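PDB 3RH9: succinate-semialdehyde dehydrogenase (NAD(P)(+)), which probably oxidises succinate semialdehyde to succinate with NAD+ or NADP+ as the hydride acceptor, as a member of the aldehyde dehydrogenase family. Local coordinates for residues A[221-227]-A[245-251]; A[152-156]-A[166-170]. All coordinates share one frame; numbering follows the deposited sequence.

Contact 1: residues A[221-227]-A[245-251]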
loop_
_atom_site.group_PDB
_atom_site.type_symbol
_atom_site.label_atom_id
_atom_site.label_comp_id
_atom_site.label_asym_id
_atom_site.label_seq_id
_atom_site.Cartn_x
_atom_site.Cartn_y
_atom_site.Cartn_z
ATOM N N LEU A 221 -2.423 18.155 -6.355
ATOM C CA LEU A 221 -1.770 17.029 -5.667
ATOM C C LEU A 221 -2.057 15.638 -6.286
ATOM O O LEU A 221 -1.180 14.774 -6.304
ATOM C CB LEU A 221 -2.118 17.063 -4.163
ATOM C CG LEU A 221 -1.164 17.818 -3.220
ATOM C CD1 LEU A 221 -0.332 18.841 -3.953
ATOM C CD2 LEU A 221 -1.866 18.456 -2.025
ATOM N N CYS A 222 -3.275 15.429 -6.789
ATOM C CA CYS A 222 -3.617 14.192 -7.503
ATOM C C CYS A 222 -3.006 14.124 -8.899
ATOM O O CYS A 222 -2.572 13.070 -9.336
ATOM C CB CYS A 222 -5.134 14.027 -7.631
ATOM S SG CYS A 222 -5.956 13.653 -6.071
ATOM N N GLU A 223 -2.988 15.252 -9.601
ATOM C CA GLU A 223 -2.623 15.264 -11.011
ATOM C C GLU A 223 -1.135 15.383 -11.215
ATOM O O GLU A 223 -0.613 14.959 -12.230
ATOM C CB GLU A 223 -3.301 16.417 -11.732
ATOM C CG GLU A 223 -4.783 16.213 -11.930
ATOM C CD GLU A 223 -5.438 17.370 -12.684
ATOM O OE1 GLU A 223 -4.717 18.306 -13.113
ATOM O OE2 GLU A 223 -6.678 17.340 -12.846
ATOM N N HIS A 224 -0.443 15.973 -10.259
ATOM C CA HIS A 224 0.948 16.291 -10.497
ATOM C C HIS A 224 1.831 15.056 -10.514
ATOM O O HIS A 224 1.730 14.218 -9.634
ATOM C CB HIS A 224 1.480 17.320 -9.492
ATOM C CG HIS A 224 2.656 18.086 -10.010
ATOM N ND1 HIS A 224 2.552 19.369 -10.501
ATOM C CD2 HIS A 224 3.950 17.724 -10.180
ATOM C CE1 HIS A 224 3.738 19.780 -10.914
ATOM N NE2 HIS A 224 4.603 18.801 -10.728
ATOM N N LYS A 225 2.711 14.980 -11.514
ATOM C CA LYS A 225 3.635 13.865 -11.690
ATOM C C LYS A 225 4.840 13.902 -10.761
ATOM O O LYS A 225 5.589 12.935 -10.686
ATOM C CB LYS A 225 4.123 13.804 -13.131
ATOM C CG LYS A 225 3.084 13.246 -14.116
ATOM C CD LYS A 225 3.554 13.391 -15.578
ATOM C CE LYS A 225 2.555 12.796 -16.564
ATOM N NZ LYS A 225 3.124 12.757 -17.946
ATOM N N ASP A 226 5.053 15.009 -10.062
ATOM C CA ASP A 226 6.138 15.047 -9.091
ATOM C C ASP A 226 5.654 14.766 -7.681
ATOM O O ASP A 226 6.443 14.811 -6.739
ATOM C CB ASP A 226 6.887 16.371 -9.142
ATOM C CG ASP A 226 7.669 16.532 -10.418
ATOM O OD1 ASP A 226 7.865 15.505 -11.118
ATOM O OD2 ASP A 226 8.070 17.679 -10.723
ATOM N N VAL A 227 4.361 14.488 -7.535
ATOM C CA VAL A 227 3.849 14.040 -6.248
ATOM C C VAL A 227 3.503 12.559 -6.294
ATOM O O VAL A 227 2.354 12.197 -6.456
ATOM C CB VAL A 227 2.645 14.857 -5.784
ATOM C CG1 VAL A 227 2.233 14.431 -4.406
ATOM C CG2 VAL A 227 3.001 16.307 -5.768
ATOM N N ASP A 245 -9.060 9.187 -8.205
ATOM C CA ASP A 245 -8.413 10.286 -8.914
ATOM C C ASP A 245 -6.913 10.108 -9.062
ATOM O O ASP A 245 -6.280 10.878 -9.780
ATOM C CB ASP A 245 -8.721 11.630 -8.242
ATOM C CG ASP A 245 -10.145 12.097 -8.494
ATOM O OD1 ASP A 245 -10.743 11.711 -9.530
ATOM O OD2 ASP A 245 -10.678 12.851 -7.655
ATOM N N THR A 246 -6.324 9.126 -8.384
ATOM C CA THR A 246 -4.889 8.907 -8.559
ATOM C C THR A 246 -4.574 7.578 -9.199
ATOM O O THR A 246 -3.412 7.179 -9.248
ATOM C CB THR A 246 -4.105 8.969 -7.244
ATOM O OG1 THR A 246 -4.736 8.120 -6.279
ATOM C CG2 THR A 246 -4.028 10.402 -6.707
ATOM N N ALA A 247 -5.589 6.894 -9.700
ATOM C CA ALA A 247 -5.380 5.554 -10.213
ATOM C C ALA A 247 -4.536 5.525 -11.481
ATOM O O ALA A 247 -3.777 4.600 -11.697
ATOM C CB ALA A 247 -6.708 4.854 -10.443
ATOM N N GLU A 248 -4.677 6.537 -12.320
ATOM C CA GLU A 248 -3.983 6.548 -13.591
ATOM C C GLU A 248 -2.484 6.543 -13.398
ATOM O O GLU A 248 -1.761 5.809 -14.082
ATOM C CB GLU A 248 -4.401 7.760 -14.398
ATOM C CG GLU A 248 -5.756 7.578 -15.034
ATOM C CD GLU A 248 -5.747 6.484 -16.094
ATOM O OE1 GLU A 248 -4.748 6.408 -16.851
ATOM O OE2 GLU A 248 -6.732 5.709 -16.170
ATOM N N GLN A 249 -2.005 7.359 -12.468
ATOM C CA GLN A 249 -0.581 7.338 -12.164
ATOM C C GLN A 249 -0.210 6.208 -11.230
ATOM O O GLN A 249 0.978 5.976 -10.983
ATOM C CB GLN A 249 -0.133 8.655 -11.565
ATOM C CG GLN A 249 -0.273 9.815 -12.515
ATOM C CD GLN A 249 0.514 11.011 -12.046
ATOM O OE1 GLN A 249 1.690 10.892 -11.646
ATOM N NE2 GLN A 249 -0.127 12.182 -12.086
ATOM N N VAL A 250 -1.224 5.511 -10.719
ATOM C CA VAL A 250 -1.019 4.458 -9.734
ATOM C C VAL A 250 -0.238 5.032 -8.547
ATOM O O VAL A 250 0.776 4.501 -8.148
ATOM C CB VAL A 250 -0.257 3.262 -10.339
ATOM C CG1 VAL A 250 -0.367 2.056 -9.444
ATOM C CG2 VAL A 250 -0.787 2.932 -11.705
ATOM N N LYS A 251 -0.713 6.136 -7.989
ATOM C CA LYS A 251 0.022 6.785 -6.929
ATOM C C LYS A 251 0.071 5.919 -5.680
ATOM O O LYS A 251 -0.875 5.217 -5.344
ATOM C CB LYS A 251 -0.587 8.142 -6.603
ATOM C CG LYS A 251 -0.088 9.299 -7.457
ATOM C CD LYS A 251 -0.196 10.603 -6.680
ATOM C CE LYS A 251 -0.718 11.758 -7.527
ATOM N NZ LYS A 251 0.320 12.474 -8.245
#

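Contact 2: residues A[152-156]-A[166-170]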
loop_
_atom_site.group_PDB
_atom_site.type_symbol
_atom_site.label_atom_id
_atom_site.label_comp_id
_atom_site.label_asym_id
_atom_site.label_seq_id
_atom_site.Cartn_x
_atom_site.Cartn_y
_atom_site.Cartn_z
ATOM N N GLY A 152 2.278 14.771 -0.725
ATOM C CA GLY A 152 1.242 15.656 -0.253
ATOM C C GLY A 152 0.683 15.119 1.039
ATOM O O GLY A 152 0.166 14.008 1.083
ATOM N N LEU A 153 0.803 15.905 2.099
ATOM C CA LEU A 153 0.278 15.529 3.402
ATOM C C LEU A 153 -1.062 16.237 3.680
ATOM O O LEU A 153 -1.099 17.481 3.845
ATOM C CB LEU A 153 1.300 15.873 4.488
ATOM C CG LEU A 153 2.706 15.300 4.297
ATOM C CD1 LEU A 153 3.458 15.293 5.599
ATOM C CD2 LEU A 153 2.628 13.907 3.759
ATOM N N ILE A 154 -2.151 15.463 3.727
ATOM C CA ILE A 154 -3.489 16.027 3.903
ATOM C C ILE A 154 -4.134 15.565 5.203
ATOM O O ILE A 154 -4.302 14.355 5.432
ATOM C CB ILE A 154 -4.396 15.666 2.718
ATOM C CG1 ILE A 154 -3.605 15.748 1.420
ATOM C CG2 ILE A 154 -5.611 16.565 2.657
ATOM C CD1 ILE A 154 -4.455 15.491 0.196
ATOM N N VAL A 155 -4.495 16.528 6.053
ATOM C CA VAL A 155 -4.972 16.209 7.401
ATOM C C VAL A 155 -6.332 16.841 7.699
ATOM O O VAL A 155 -6.698 17.829 7.070
ATOM C CB VAL A 155 -3.937 16.608 8.481
ATOM C CG1 VAL A 155 -2.603 15.893 8.231
ATOM C CG2 VAL A 155 -3.757 18.118 8.517
ATOM N N PRO A 156 -7.098 16.252 8.646
ATOM C CA PRO A 156 -8.434 16.732 8.982
ATOM C C PRO A 156 -8.350 17.702 10.139
ATOM O O PRO A 156 -7.260 18.034 10.591
ATOM C CB PRO A 156 -9.147 15.461 9.467
ATOM C CG PRO A 156 -8.123 14.405 9.568
ATOM C CD PRO A 156 -6.783 15.047 9.427
ATOM N N LYS A 166 2.332 12.769 12.774
ATOM C CA LYS A 166 2.524 11.381 12.372
ATOM C C LYS A 166 3.095 11.320 10.962
ATOM O O LYS A 166 3.962 10.503 10.665
ATOM C CB LYS A 166 1.205 10.595 12.404
ATOM C CG LYS A 166 0.504 10.518 13.766
ATOM C CD LYS A 166 -0.900 9.926 13.609
ATOM C CE LYS A 166 -1.533 9.578 14.951
ATOM N NZ LYS A 166 -2.852 8.848 14.811
ATOM N N LYS A 167 2.608 12.181 10.087
ATOM C CA LYS A 167 2.989 12.077 8.693
ATOM C C LYS A 167 4.349 12.701 8.427
ATOM O O LYS A 167 5.128 12.183 7.639
ATOM C CB LYS A 167 1.927 12.708 7.785
ATOM C CG LYS A 167 0.550 12.108 7.911
ATOM C CD LYS A 167 -0.387 12.648 6.834
ATOM C CE LYS A 167 -1.795 12.119 7.027
ATOM N NZ LYS A 167 -1.840 10.636 6.938
ATOM N N LEU A 168 4.627 13.819 9.082
ATOM C CA LEU A 168 5.793 14.619 8.737
ATOM C C LEU A 168 7.062 14.065 9.364
ATOM O O LEU A 168 8.121 14.099 8.757
ATOM C CB LEU A 168 5.578 16.074 9.121
ATOM C CG LEU A 168 6.670 17.021 8.634
ATOM C CD1 LEU A 168 7.101 16.642 7.223
ATOM C CD2 LEU A 168 6.229 18.491 8.722
ATOM N N SER A 169 6.948 13.537 10.572
ATOM C CA SER A 169 8.059 12.839 11.202
ATOM C C SER A 169 8.577 11.679 10.347
ATOM O O SER A 169 9.785 11.465 10.252
ATOM C CB SER A 169 7.650 12.329 12.571
ATOM O OG SER A 169 6.429 11.621 12.489
ATOM N N ALA A 170 7.673 10.924 9.728
ATOM C CA ALA A 170 8.086 9.811 8.862
ATOM C C ALA A 170 8.618 10.306 7.516
ATOM O O ALA A 170 9.605 9.801 7.011
ATOM C CB ALA A 170 6.954 8.808 8.669
#

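Contact 1: residues A[221-227]-A[245-251]
K251 reaches from the loop ahead of strand 252-256 into the C-terminal end of helix 214-223, where the chain leaves the helix and makes a type I beta turn from H224 to V227. Both pieces belong to the Rossmann-type, cofactor-binding domain of the aldehyde dehydrogenase fold. The lysine chain bends at its last two torsions (chi4 -87°), which curls its ammonium group in among backbone carbonyls. NZ donates to V227 O at 2.7 Å, coming in tilted 33° from the plane of that carbonyl. The carbonyl oxygens of C222 and H224 also lie close to it, though at poor angles for hydrogen bonding; together with the helix C-terminus they probably favour a positive charge here. Beside this buried group of carbonyls the sulfur of C222 packs on the methyl of T246, SG to CG2 3.8 Å, while T246 OG1 turns back to L242 O in helix 236-245. The solvent side is looser. There Q249 gives a weak, bent bond from NE2 to E223 O, 2.8 Å at 118°, and the Q249 side chain lies roughly perpendicular to the extended K225 chain, with Q249 OE1 3.7 Å from K225 CG.

Contact 2: residues A[152-156]-A[166-170]
The ammonium nitrogen of K167 is held by three side chains: NZ forms a salt bridge with E465 OE2 and hydrogen bonds with S231 OG and T233 OG1. To get there the lysine runs from helix 162-174 past the end of strand 151-154, the first two elements of a beta-alpha-beta unit that strand 178-181 completes within the Rossmann-type sheet. The axes of the helix and strand segments approach to 9.5 Å and run nearly antiparallel, at 158°. K167 stays extended as far as CE and bends only at its last torsion, chi4 -61°, so that its methylene groups line the strand end while NZ turns to its polar partners. CE lies 3.7 Å from I154 O and 4.0 Å from V155 CG1, and the V155 and K167 side chains pass alongside, pointing opposite ways. The K167 side chain is about 5 Å from that of E256, the predicted active-site residue, so this packing lies beside the probable catalytic centre. Nearer the helix backbone the packing is by L153, which points at the helix, its CD1 resting 3.7 Å from K167 CB and 4.2 Å from L168 CB.

From the N terminus, strand 151-154 comes first, and contact 2 closes a short loop when helix 162-174 packs back on it. The chain then adds strands 178-181 and 207-209 before helix 214-223, whose end opens contact 1; that second loop, through strand 229-233 and helix 236-245, closes just ahead of strand 252-256. The two loops therefore follow in series, neither nesting nor crossing. The centres of contacts 1 and 2 are about 17 Å apart, yet the contacts meet directly where V227 CG1 packs 3.7 Å from G152 N. Contact 2 lies deep in the chain beside the predicted active site, whereas contact 1 sits farther out, where A247 and V250 pack on I243 of the second subunit.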